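Long-range contacts in alkaline phosphatase (Thermus thermophilus, PDB 7KWD), which probably hydrolyses phosphate monoesters as a homodimer, using an active site that holds two zinc ions and one magnesium ion in each subunit: residues 165-170 / 192-197; 340-345 / 424-429; 31-36 / 464-469; 113-118 / 155-160. All blocks are in the same frame, centred on the assembly; numbering follows the deposited sequence.

Contact 1 (165-170 / 192-197); sequences IAEQYL and DGKDLY
Leu196, the first helical residue of 192-197, pushes its two methyl groups against helix 162-172 and makes the apolar half of this contact. Its CD1 presses on Ala166 CB at 3.4 Å, closer than carbons usually pack, and comes within 3.9 Å of the backbone at Glu167 N. The other branch, CD2, lies 4.0 Å from Leu170 CD2, where the two leucines slide past each other in opposite directions. Leu170 carries its CG opposite the backbone N (chi1 178°), which sends the branch out from the helix to meet Leu196. Leu196 itself is less relaxed, since its chi1 of -109° falls outside the staggered positions.

The polar half lies beside it, where Glu167 leaves the helix between Ala166 and Leu170. Glu167 runs out as an extended chain, and its carboxylate approaches that of Asp192 from the opposite direction, with the two planes 27° apart. Glu167 OE2 and Asp192 OD2 stand 4.1 Å apart, and Arg190 NH2 forms a salt bridge to both. Lys194 NZ adds a looser positive charge, 4.4 Å from Glu167 OE1. Asp192 spends OD1 on an Asx turn, accepting Lys194 N at 2.9 Å from above the carboxylate plane, so the same side chain shapes its own loop.

No hydrogen bond joins the two segments directly. The chemistry is therefore that of a small apolar plug beside a charged fringe, in which Arg190 probably offsets the repulsion between two acids and lets them stay close at a largely open edge.

Contact 2 (340-345 / 424-429); sequences DLLEPQ and PNIGWS
Two successive type I beta turns, Asp340 to Glu343 and Leu342 to Gln345, carry Leu341 and Leu342 against Pro424 and Ile426, where the chain enters strand 426-428. The first turn starts on the last residue of helix 337-340, and each is closed by a backbone bond, Glu343 N to Asp340 O and Gln345 N to Leu342 O.

Pro424 is the piece they grip. Its ring carbon CG lies 3.8 Å from Leu341 CB and 3.9 Å from Leu342 CD2, so the corner of the ring sits against both leucines. Leu342 meets the proline at a slant, whereas it reaches Ile426 tip to tip: Ile426 CD1 is 4.0 Å from both Leu342 CD2 and Leu342 CD1, so its methyl group faces the fork of the leucine. Leu342 has CG opposite its carbonyl carbon (chi1 -63°), which brings its end nearer to the strand than the direction of its first bond suggests. Gln345 touches more lightly, with NE2 4.4 Å from Pro424 CG, while its OE1 is turned to Lys373.

The same pocket is finished by Ile56 of helix 51-65, which touches both Leu342 and Ile426, and by Leu287 and Ala283 of helix 283-306. Beyond it the strand pairs antiparallel with strand 310-325 and reaches the dimer interface, where Ser429 OG hydrogen-bonds Val322 O of the second subunit.

With no hydrogen bond or charge pair between the segments, the fit rests on hydrophobic burial and on shape; the directional bonds are spent within the turns and along the strand.

Contact 3 (31-36 / 464-469); sequences QPSLGR and MGEALG
Glu466 reaches from helix 459-468 straight to the backbone of 31-36, its chain extended and its carboxylate laid against two successive amides. One oxygen goes to each: Leu34 N gives to Glu466 OE1 at 2.7 Å with an N-H...O angle of 163°, and Gly35 N gives to OE2 at 2.8 Å. Both donors come from above the carboxylate plane rather than within it. CG set opposite the backbone N (chi1 170°) directs the acid off the helix toward the loop. Leu34 crosses the glutamate at a slant, its CB 3.5 Å from OE1, and then carries CD1 over to Ala467 CB at 3.6 Å, so that one residue offers an amide to the acid and a methyl group to the helix wall.

Water completes the grip on OE2. One water donates to Glu466 OE2 at 2.7 Å and also to Arg36 O, and a second donates to Glu466 OE2 at 2.8 Å. A glutamine in place of the acid would probably weaken this clasp, since its amide nitrogen could not accept from a backbone N-H, and one of the two amides would be left without its mate.

Beyond the pair, Leu34 and Ala467 both pack on Leu311 of strand 310-325, and Met464 lies on Leu41 and Val43 of strand 40-46. The helix ends at Gly469 in a Schellman motif, and the loop runs on into strand 40-46, so the contact fastens the N-terminal approach to that strand onto the helix beside it.

Contact 4 (113-118 / 155-160); sequences LAIHAD and SNPDRN
Leu113 and Asn156 pair through their backbones as a single antiparallel, hydrogen-bonded beta bridge. Leu113 N gives to Asn156 O at 2.8 Å, nearly along the C=O axis, and Asn156 N returns the bond to Leu113 O at 2.9 Å. The same carbonyl also receives a CA-H...O contact from Ser155.

One side-chain bond adds to these. Ser155 OG donates to Ala114 O at 2.8 Å, arriving well above the carbonyl plane; its OG stands opposite the backbone N (chi1 179°), turned toward 113-118. Within 155-160, Asn156 OD1 takes Asp158 N at 2.9 Å on a lone pair, and Asp158 OD1 takes Asn160 N, giving two successive Asx turns, the first spanning Pro157 and the second Arg159.

Van der Waals contacts flank the bridge. Ile115 CG2 rests 3.7 Å from the carbonyl oxygen Asn156 O, and its CD1 makes the apolar contact, 4.1 Å from Pro157 CB. An alanine here would lack both of these methyl carbons, which would probably cost Pro157 this apolar contact and open a gap beside the bridge. Further along 155-160, Leu113 crosses Arg159 at about a right angle, Leu113 CG 4.1 Å from Arg159 CB, while the arginine bends away at chi3.

That guanidinium group is where the loop meets chemistry. It forms a salt bridge with Glu94, lies beside Ser95, the predicted phosphoserine nucleophile, and hydrogen-bonds a bound tartrate, probably from the crystallisation liquor. The placement is consistent with the phosphate-binding arginine of the alkaline phosphatase active site.

Contact 3 opens first, at 31-36, and closes last, at 464-469, so the other three are nested inside its loop. Within it they follow in series without crossing: contact 4 joins 113-118 to 155-160, contact 1 closes the short excursion from helix 162-172 to helix 196-202, and contact 2 closes a long loop, about half of it helix and without strands, between 340-345 and 424-429. Contacts 4 and 1 touch, because Gln168 hydrogen-bonds Ser155 and Asn156, linking the active-site loop to helix 162-172. Contact 2 lies on the opposite side of the chain's centre from contacts 1, 3 and 4, near the dimer interface, while contact 3 ties the loop leading into strand 40-46 to helix 459-468.

Contact 1 (165-170 / 192-197)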
loop_
_atom_site.group_PDB
_atom_site.type_symbol
_atom_site.label_atom_id
_atom_site.label_comp_id
_atom_site.label_asym_id
_atom_site.label_seq_id
_atom_site.Cartn_x
_atom_site.Cartn_y
_atom_site.Cartn_z
ATOM N N ILE A 165 0.674 33.823 -3.635
ATOM C CA ILE A 165 1.112 33.145 -2.416
ATOM C C ILE A 165 2.489 33.658 -1.972
ATOM O O ILE A 165 2.730 33.872 -0.787
ATOM C CB ILE A 165 1.097 31.619 -2.653
ATOM C CG1 ILE A 165 -0.354 31.115 -2.787
ATOM C CG2 ILE A 165 1.763 30.864 -1.494
ATOM C CD1 ILE A 165 -0.450 29.684 -3.332
ATOM N N ALA A 166 3.387 33.903 -2.920
ATOM C CA ALA A 166 4.698 34.454 -2.579
ATOM C C ALA A 166 4.569 35.799 -1.883
ATOM O O ALA A 166 5.336 36.109 -0.960
ATOM C CB ALA A 166 5.561 34.576 -3.847
ATOM N N GLU A 167 3.584 36.603 -2.294
ATOM C CA GLU A 167 3.332 37.851 -1.596
ATOM C C GLU A 167 2.809 37.567 -0.194
ATOM O O GLU A 167 3.188 38.230 0.782
ATOM C CB GLU A 167 2.311 38.710 -2.373
ATOM C CG GLU A 167 2.691 39.166 -3.787
ATOM C CD GLU A 167 1.471 39.712 -4.546
ATOM O OE1 GLU A 167 0.688 40.447 -3.938
ATOM O OE2 GLU A 167 1.261 39.376 -5.723
ATOM N N GLN A 168 1.905 36.596 -0.080
ATOM C CA GLN A 168 1.384 36.221 1.235
ATOM C C GLN A 168 2.498 35.729 2.157
ATOM O O GLN A 168 2.453 35.959 3.367
ATOM C CB GLN A 168 0.307 35.161 1.057
ATOM C CG GLN A 168 -0.968 35.685 0.389
ATOM C CD GLN A 168 -1.974 34.575 0.179
ATOM O OE1 GLN A 168 -1.951 33.900 -0.849
ATOM N NE2 GLN A 168 -2.857 34.378 1.155
ATOM N N TYR A 169 3.505 35.039 1.597
ATOM C CA TYR A 169 4.648 34.592 2.395
ATOM C C TYR A 169 5.414 35.770 2.984
ATOM O O TYR A 169 5.830 35.742 4.161
ATOM C CB TYR A 169 5.586 33.758 1.525
ATOM C CG TYR A 169 5.219 32.317 1.359
ATOM C CD1 TYR A 169 3.962 31.828 1.734
ATOM C CD2 TYR A 169 6.149 31.425 0.878
ATOM C CE1 TYR A 169 3.665 30.480 1.594
ATOM C CE2 TYR A 169 5.862 30.088 0.732
ATOM C CZ TYR A 169 4.617 29.616 1.088
ATOM O OH TYR A 169 4.364 28.260 0.929
ATOM N N LEU A 170 5.635 36.814 2.173
ATOM C CA LEU A 170 6.297 38.012 2.683
ATOM C C LEU A 170 5.521 38.610 3.850
ATOM O O LEU A 170 6.108 39.000 4.858
ATOM C CB LEU A 170 6.447 39.035 1.556
ATOM C CG LEU A 170 7.076 40.390 1.895
ATOM C CD1 LEU A 170 8.512 40.246 2.431
ATOM C CD2 LEU A 170 7.053 41.317 0.661
ATOM N N ASP A 192 3.462 40.389 -12.888
ATOM C CA ASP A 192 3.383 41.787 -12.521
ATOM C C ASP A 192 4.733 42.484 -12.517
ATOM O O ASP A 192 4.789 43.657 -12.157
ATOM C CB ASP A 192 2.702 41.939 -11.140
ATOM C CG ASP A 192 3.550 41.384 -9.973
ATOM O OD1 ASP A 192 4.684 40.913 -10.186
ATOM O OD2 ASP A 192 3.070 41.432 -8.823
ATOM N N GLY A 193 5.809 41.802 -12.908
ATOM C CA GLY A 193 7.139 42.396 -12.943
ATOM C C GLY A 193 7.720 42.872 -11.621
ATOM O O GLY A 193 8.771 43.507 -11.590
ATOM N N LYS A 194 7.060 42.572 -10.512
ATOM C CA LYS A 194 7.531 43.031 -9.204
ATOM C C LYS A 194 8.771 42.265 -8.748
ATOM O O LYS A 194 8.842 41.045 -8.891
ATOM C CB LYS A 194 6.390 42.848 -8.203
ATOM C CG LYS A 194 6.520 43.557 -6.881
ATOM C CD LYS A 194 5.410 43.065 -5.910
ATOM C CE LYS A 194 4.030 43.696 -6.205
ATOM N NZ LYS A 194 3.224 43.915 -4.959
ATOM N N ASP A 195 9.749 42.976 -8.145
ATOM C CA ASP A 195 10.951 42.318 -7.586
ATOM C C ASP A 195 10.661 41.919 -6.134
ATOM O O ASP A 195 10.957 42.651 -5.185
ATOM C CB ASP A 195 12.176 43.227 -7.692
ATOM C CG ASP A 195 13.480 42.558 -7.222
ATOM O OD1 ASP A 195 13.405 41.498 -6.567
ATOM O OD2 ASP A 195 14.593 43.091 -7.525
ATOM N N LEU A 196 10.067 40.733 -5.946
ATOM C CA LEU A 196 9.754 40.298 -4.588
ATOM C C LEU A 196 11.014 40.021 -3.779
ATOM O O LEU A 196 11.006 40.157 -2.551
ATOM C CB LEU A 196 8.902 39.039 -4.611
ATOM C CG LEU A 196 7.454 39.112 -4.199
ATOM C CD1 LEU A 196 7.062 37.643 -3.833
ATOM C CD2 LEU A 196 7.145 40.027 -3.088
ATOM N N TYR A 197 12.104 39.628 -4.438
ATOM C CA TYR A 197 13.351 39.444 -3.704
ATOM C C TYR A 197 13.722 40.713 -2.973
ATOM O O TYR A 197 14.051 40.692 -1.777
ATOM C CB TYR A 197 14.472 39.033 -4.649
ATOM C CG TYR A 197 14.333 37.588 -5.105
ATOM C CD1 TYR A 197 14.412 36.537 -4.204
ATOM C CD2 TYR A 197 14.105 37.290 -6.424
ATOM C CE1 TYR A 197 14.270 35.243 -4.612
ATOM C CE2 TYR A 197 13.991 35.996 -6.847
ATOM C CZ TYR A 197 14.064 34.978 -5.937
ATOM O OH TYR A 197 13.944 33.684 -6.369
#

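Contact 2 (340-345 / 424-429)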
loop_
_atom_site.group_PDB
_atom_site.type_symbol
_atom_site.label_atom_id
_atom_site.label_comp_id
_atom_site.label_asym_id
_atom_site.label_seq_id
_atom_site.Cartn_x
_atom_site.Cartn_y
_atom_site.Cartn_z
ATOM N N ASP A 340 17.957 -4.380 -8.386
ATOM C CA ASP A 340 19.276 -4.215 -8.982
ATOM C C ASP A 340 19.216 -3.298 -10.185
ATOM O O ASP A 340 20.082 -2.438 -10.368
ATOM C CB ASP A 340 19.846 -5.557 -9.404
ATOM C CG ASP A 340 20.008 -6.516 -8.260
ATOM O OD1 ASP A 340 20.214 -6.058 -7.111
ATOM O OD2 ASP A 340 19.930 -7.730 -8.527
ATOM N N LEU A 341 18.184 -3.447 -11.006
ATOM C CA LEU A 341 18.075 -2.717 -12.269
ATOM C C LEU A 341 17.845 -1.219 -12.078
ATOM O O LEU A 341 17.880 -0.472 -13.061
ATOM C CB LEU A 341 16.934 -3.327 -13.086
ATOM C CG LEU A 341 17.154 -4.339 -14.206
ATOM C CD1 LEU A 341 18.590 -4.757 -14.306
ATOM C CD2 LEU A 341 16.254 -5.541 -14.096
ATOM N N LEU A 342 17.627 -0.758 -10.847
ATOM C CA LEU A 342 17.562 0.671 -10.594
ATOM C C LEU A 342 18.934 1.287 -10.447
ATOM O O LEU A 342 19.079 2.501 -10.660
ATOM C CB LEU A 342 16.739 0.960 -9.333
ATOM C CG LEU A 342 15.275 0.545 -9.385
ATOM C CD1 LEU A 342 14.459 1.187 -8.251
ATOM C CD2 LEU A 342 14.623 0.919 -10.708
ATOM N N GLU A 343 19.942 0.501 -10.058
ATOM C CA GLU A 343 21.239 1.101 -9.773
ATOM C C GLU A 343 21.867 1.744 -11.011
ATOM O O GLU A 343 22.584 2.747 -10.842
ATOM C CB GLU A 343 22.196 0.054 -9.174
ATOM C CG GLU A 343 23.543 0.660 -8.701
ATOM C CD GLU A 343 24.414 -0.326 -7.874
ATOM O OE1 GLU A 343 25.308 0.124 -7.123
ATOM O OE2 GLU A 343 24.203 -1.551 -7.977
ATOM N N PRO A 344 21.664 1.243 -12.235
ATOM C CA PRO A 344 22.233 1.918 -13.415
ATOM C C PRO A 344 21.583 3.235 -13.763
ATOM O O PRO A 344 22.176 3.981 -14.559
ATOM C CB PRO A 344 22.011 0.900 -14.556
ATOM C CG PRO A 344 21.972 -0.453 -13.831
ATOM C CD PRO A 344 21.199 -0.125 -12.562
ATOM N N GLN A 345 20.392 3.544 -13.234
ATOM C CA GLN A 345 19.704 4.770 -13.635
ATOM C C GLN A 345 20.497 6.000 -13.217
ATOM O O GLN A 345 21.143 6.025 -12.171
ATOM C CB GLN A 345 18.296 4.803 -13.056
ATOM C CG GLN A 345 17.447 3.703 -13.628
ATOM C CD GLN A 345 15.992 3.938 -13.417
ATOM O OE1 GLN A 345 15.602 4.980 -12.933
ATOM N NE2 GLN A 345 15.171 2.975 -13.805
ATOM N N PRO A 424 13.181 -3.150 -15.031
ATOM C CA PRO A 424 12.608 -3.279 -13.687
ATOM C C PRO A 424 11.186 -3.813 -13.713
ATOM O O PRO A 424 10.327 -3.281 -14.407
ATOM C CB PRO A 424 12.664 -1.849 -13.137
ATOM C CG PRO A 424 13.825 -1.205 -13.853
ATOM C CD PRO A 424 13.763 -1.807 -15.264
ATOM N N ASN A 425 10.954 -4.893 -12.941
ATOM C CA ASN A 425 9.622 -5.405 -12.655
ATOM C C ASN A 425 8.905 -4.560 -11.591
ATOM O O ASN A 425 8.447 -5.061 -10.557
ATOM C CB ASN A 425 9.702 -6.866 -12.231
ATOM C CG ASN A 425 10.712 -7.110 -11.138
ATOM O OD1 ASN A 425 11.885 -6.766 -11.265
ATOM N ND2 ASN A 425 10.256 -7.711 -10.043
ATOM N N ILE A 426 8.773 -3.266 -11.894
ATOM C CA ILE A 426 7.990 -2.310 -11.106
ATOM C C ILE A 426 6.894 -1.753 -12.017
ATOM O O ILE A 426 7.184 -1.164 -13.063
ATOM C CB ILE A 426 8.866 -1.172 -10.548
ATOM C CG1 ILE A 426 10.093 -1.747 -9.852
ATOM C CG2 ILE A 426 8.073 -0.306 -9.562
ATOM C CD1 ILE A 426 11.222 -0.791 -9.638
ATOM N N GLY A 427 5.636 -1.983 -11.648
ATOM C CA GLY A 427 4.512 -1.457 -12.382
ATOM C C GLY A 427 3.753 -0.435 -11.550
ATOM O O GLY A 427 4.081 -0.196 -10.389
ATOM N N TRP A 428 2.705 0.130 -12.163
ATOM C CA TRP A 428 2.036 1.318 -11.639
ATOM C C TRP A 428 0.533 1.185 -11.820
ATOM O O TRP A 428 0.071 0.815 -12.901
ATOM C CB TRP A 428 2.513 2.596 -12.354
ATOM C CG TRP A 428 3.947 2.746 -12.225
ATOM C CD1 TRP A 428 4.889 2.164 -13.002
ATOM C CD2 TRP A 428 4.648 3.503 -11.235
ATOM N NE1 TRP A 428 6.144 2.513 -12.567
ATOM C CE2 TRP A 428 6.030 3.330 -11.479
ATOM C CE3 TRP A 428 4.247 4.311 -10.174
ATOM C CZ2 TRP A 428 7.012 3.936 -10.703
ATOM C CZ3 TRP A 428 5.227 4.903 -9.375
ATOM C CH2 TRP A 428 6.597 4.710 -9.646
ATOM N N SER A 429 -0.216 1.437 -10.740
ATOM C CA SER A 429 -1.669 1.394 -10.823
ATOM C C SER A 429 -2.194 2.521 -11.720
ATOM O O SER A 429 -3.232 2.378 -12.364
ATOM C CB SER A 429 -2.321 1.536 -9.443
ATOM O OG SER A 429 -1.688 0.789 -8.429
#

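Contact 3 (31-36 / 464-469)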
loop_
_atom_site.group_PDB
_atom_site.type_symbol
_atom_site.label_atom_id
_atom_site.label_comp_id
_atom_site.label_asym_id
_atom_site.label_seq_id
_atom_site.Cartn_x
_atom_site.Cartn_y
_atom_site.Cartn_z
ATOM N N GLN A 31 -8.758 8.880 18.236
ATOM C CA GLN A 31 -8.052 10.144 18.435
ATOM C C GLN A 31 -7.051 9.984 19.568
ATOM O O GLN A 31 -7.160 10.628 20.624
ATOM C CB GLN A 31 -9.048 11.277 18.719
ATOM C CG GLN A 31 -9.930 11.534 17.513
ATOM C CD GLN A 31 -10.828 12.751 17.628
ATOM O OE1 GLN A 31 -10.671 13.610 18.500
ATOM N NE2 GLN A 31 -11.783 12.833 16.712
ATOM N N PRO A 32 -6.047 9.159 19.367
ATOM C CA PRO A 32 -5.111 8.876 20.452
ATOM C C PRO A 32 -4.302 10.098 20.826
ATOM O O PRO A 32 -3.919 10.903 19.979
ATOM C CB PRO A 32 -4.214 7.767 19.873
ATOM C CG PRO A 32 -4.304 7.974 18.402
ATOM C CD PRO A 32 -5.732 8.380 18.154
ATOM N N SER A 33 -4.014 10.195 22.111
ATOM C CA SER A 33 -3.285 11.297 22.705
ATOM C C SER A 33 -1.805 10.998 22.727
ATOM O O SER A 33 -1.390 9.840 22.851
ATOM C CB SER A 33 -3.756 11.527 24.154
ATOM O OG SER A 33 -5.052 12.117 24.169
ATOM N N LEU A 34 -1.009 12.066 22.604
ATOM C CA LEU A 34 0.425 11.957 22.844
ATOM C C LEU A 34 0.728 11.709 24.312
ATOM O O LEU A 34 1.618 10.916 24.642
ATOM C CB LEU A 34 1.119 13.234 22.404
ATOM C CG LEU A 34 1.218 13.553 20.908
ATOM C CD1 LEU A 34 1.847 14.951 20.753
ATOM C CD2 LEU A 34 2.035 12.471 20.173
ATOM N N GLY A 35 0.034 12.400 25.201
ATOM C CA GLY A 35 0.381 12.353 26.612
ATOM C C GLY A 35 1.679 13.035 26.978
ATOM O O GLY A 35 2.179 12.804 28.065
ATOM N N ARG A 36 2.235 13.860 26.089
ATOM C CA ARG A 36 3.478 14.585 26.313
ATOM C C ARG A 36 3.310 15.979 25.733
ATOM O O ARG A 36 2.498 16.209 24.843
ATOM C CB ARG A 36 4.703 13.949 25.631
ATOM C CG ARG A 36 5.055 12.571 26.102
ATOM C CD ARG A 36 5.616 12.554 27.529
ATOM N NE ARG A 36 5.785 11.178 28.004
ATOM C CZ ARG A 36 6.244 10.835 29.207
ATOM N NH1 ARG A 36 6.583 11.772 30.083
ATOM N NH2 ARG A 36 6.361 9.550 29.534
ATOM N N MET A 464 -0.536 17.831 16.602
ATOM C CA MET A 464 0.282 19.037 16.633
ATOM C C MET A 464 -0.191 19.980 17.726
ATOM O O MET A 464 0.629 20.588 18.439
ATOM C CB MET A 464 0.253 19.740 15.285
ATOM C CG MET A 464 0.854 18.910 14.188
ATOM S SD MET A 464 1.305 19.858 12.731
ATOM C CE MET A 464 -0.285 20.346 12.076
ATOM N N GLY A 465 -1.506 20.124 17.866
ATOM C CA GLY A 465 -2.028 21.053 18.859
ATOM C C GLY A 465 -1.758 20.586 20.274
ATOM O O GLY A 465 -1.429 21.388 21.143
ATOM N N GLU A 466 -1.923 19.291 20.529
ATOM C CA GLU A 466 -1.595 18.740 21.831
ATOM C C GLU A 466 -0.135 18.963 22.144
ATOM O O GLU A 466 0.208 19.463 23.215
ATOM C CB GLU A 466 -1.898 17.245 21.905
ATOM C CG GLU A 466 -1.325 16.623 23.182
ATOM C CD GLU A 466 -1.713 15.151 23.385
ATOM O OE1 GLU A 466 -2.157 14.483 22.407
ATOM O OE2 GLU A 466 -1.529 14.661 24.529
ATOM N N ALA A 467 0.749 18.597 21.202
ATOM C CA ALA A 467 2.182 18.685 21.471
ATOM C C ALA A 467 2.574 20.070 21.966
ATOM O O ALA A 467 3.417 20.191 22.856
ATOM C CB ALA A 467 3.003 18.350 20.213
ATOM N N LEU A 468 1.993 21.127 21.390
ATOM C CA LEU A 468 2.456 22.486 21.683
ATOM C C LEU A 468 1.497 23.290 22.552
ATOM O O LEU A 468 1.796 24.435 22.877
ATOM C CB LEU A 468 2.694 23.269 20.381
ATOM C CG LEU A 468 3.685 22.653 19.396
ATOM C CD1 LEU A 468 3.842 23.564 18.178
ATOM C CD2 LEU A 468 4.982 22.423 20.073
ATOM N N GLY A 469 0.362 22.726 22.941
ATOM C CA GLY A 469 -0.605 23.490 23.696
ATOM C C GLY A 469 -1.301 24.520 22.843
ATOM O O GLY A 469 -1.602 25.625 23.323
HETATM O O HOH W 1 -3.844 14.685 26.137
HETATM O O HOH W 2 -0.057 16.272 26.110
#

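Contact 4 (113-118 / 155-160)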
loop_
_atom_site.group_PDB
_atom_site.type_symbol
_atom_site.label_atom_id
_atom_site.label_comp_id
_atom_site.label_asym_id
_atom_site.label_seq_id
_atom_site.Cartn_x
_atom_site.Cartn_y
_atom_site.Cartn_z
ATOM N N LEU A 113 -6.373 26.319 -0.301
ATOM C CA LEU A 113 -5.429 26.304 0.813
ATOM C C LEU A 113 -6.087 26.913 2.040
ATOM O O LEU A 113 -6.485 28.079 2.011
ATOM C CB LEU A 113 -4.173 27.104 0.467
ATOM C CG LEU A 113 -3.336 26.552 -0.681
ATOM C CD1 LEU A 113 -2.185 27.504 -1.034
ATOM C CD2 LEU A 113 -2.787 25.166 -0.316
ATOM N N ALA A 114 -6.183 26.136 3.121
ATOM C CA ALA A 114 -6.766 26.614 4.380
ATOM C C ALA A 114 -8.047 27.398 4.139
ATOM O O ALA A 114 -8.219 28.538 4.585
ATOM C CB ALA A 114 -5.776 27.477 5.156
ATOM N N ILE A 115 -8.981 26.749 3.441
ATOM C CA ILE A 115 -10.233 27.393 3.068
ATOM C C ILE A 115 -11.218 26.313 2.653
ATOM O O ILE A 115 -10.828 25.252 2.156
ATOM C CB ILE A 115 -9.969 28.412 1.930
ATOM C CG1 ILE A 115 -11.086 29.437 1.801
ATOM C CG2 ILE A 115 -9.754 27.637 0.595
ATOM C CD1 ILE A 115 -10.792 30.538 0.747
ATOM N N HIS A 116 -12.506 26.602 2.830
ATOM C CA HIS A 116 -13.553 25.702 2.400
ATOM C C HIS A 116 -14.032 26.075 1.005
ATOM O O HIS A 116 -13.780 27.163 0.521
ATOM C CB HIS A 116 -14.726 25.724 3.385
ATOM C CG HIS A 116 -14.530 24.811 4.547
ATOM N ND1 HIS A 116 -14.070 23.519 4.398
ATOM C CD2 HIS A 116 -14.714 24.998 5.873
ATOM C CE1 HIS A 116 -13.961 22.958 5.585
ATOM N NE2 HIS A 116 -14.361 23.829 6.496
ATOM N N ALA A 117 -14.781 25.169 0.375
ATOM C CA ALA A 117 -15.210 25.414 -1.000
ATOM C C ALA A 117 -16.082 26.661 -1.134
ATOM O O ALA A 117 -16.286 27.147 -2.249
ATOM C CB ALA A 117 -15.988 24.211 -1.539
ATOM N N ASP A 118 -16.629 27.166 -0.037
ATOM C CA ASP A 118 -17.473 28.346 -0.073
ATOM C C ASP A 118 -16.685 29.598 0.248
ATOM O O ASP A 118 -17.275 30.663 0.391
ATOM C CB ASP A 118 -18.646 28.206 0.911
ATOM C CG ASP A 118 -18.191 28.164 2.357
ATOM O OD1 ASP A 118 -16.959 28.218 2.602
ATOM O OD2 ASP A 118 -19.057 28.084 3.265
ATOM N N SER A 155 -3.988 31.236 3.714
ATOM C CA SER A 155 -5.260 30.851 3.125
ATOM C C SER A 155 -5.405 31.451 1.736
ATOM O O SER A 155 -5.123 32.635 1.523
ATOM C CB SER A 155 -6.455 31.320 3.968
ATOM O OG SER A 155 -7.645 30.906 3.296
ATOM N N ASN A 156 -5.875 30.644 0.801
ATOM C CA ASN A 156 -6.058 31.122 -0.567
ATOM C C ASN A 156 -6.967 30.174 -1.329
ATOM O O ASN A 156 -6.787 28.948 -1.255
ATOM C CB ASN A 156 -4.694 31.239 -1.270
ATOM C CG ASN A 156 -4.792 31.961 -2.601
ATOM O OD1 ASN A 156 -5.607 31.596 -3.454
ATOM N ND2 ASN A 156 -3.973 32.989 -2.776
ATOM N N PRO A 157 -7.946 30.696 -2.082
ATOM C CA PRO A 157 -8.906 29.806 -2.750
ATOM C C PRO A 157 -8.321 29.015 -3.894
ATOM O O PRO A 157 -8.959 28.045 -4.304
ATOM C CB PRO A 157 -10.001 30.759 -3.258
ATOM C CG PRO A 157 -9.367 32.103 -3.267
ATOM C CD PRO A 157 -8.360 32.112 -2.167
ATOM N N ASP A 158 -7.131 29.371 -4.383
ATOM C CA ASP A 158 -6.505 28.744 -5.551
ATOM C C ASP A 158 -5.058 28.385 -5.207
ATOM O O ASP A 158 -4.197 29.278 -5.120
ATOM C CB ASP A 158 -6.544 29.706 -6.749
ATOM C CG ASP A 158 -5.994 29.093 -8.056
ATOM O OD1 ASP A 158 -5.741 27.868 -8.113
ATOM O OD2 ASP A 158 -5.820 29.866 -9.024
ATOM N N ARG A 159 -4.801 27.078 -5.020
ATOM C CA ARG A 159 -3.457 26.625 -4.698
ATOM C C ARG A 159 -2.464 27.056 -5.769
ATOM O O ARG A 159 -1.287 27.257 -5.481
ATOM C CB ARG A 159 -3.408 25.096 -4.526
ATOM C CG ARG A 159 -3.901 24.272 -5.710
ATOM C CD ARG A 159 -3.605 22.781 -5.569
ATOM N NE ARG A 159 -2.171 22.450 -5.554
ATOM C CZ ARG A 159 -1.695 21.210 -5.416
ATOM N NH1 ARG A 159 -0.383 20.974 -5.456
ATOM N NH2 ARG A 159 -2.542 20.193 -5.252
ATOM N N ASN A 160 -2.932 27.228 -7.004
ATOM C CA ASN A 160 -2.033 27.505 -8.119
ATOM C C ASN A 160 -1.664 28.978 -8.254
ATOM O O ASN A 160 -0.785 29.311 -9.064
ATOM C CB ASN A 160 -2.685 26.970 -9.399
ATOM C CG ASN A 160 -2.722 25.453 -9.432
ATOM O OD1 ASN A 160 -1.761 24.785 -9.049
ATOM N ND2 ASN A 160 -3.846 24.907 -9.854
#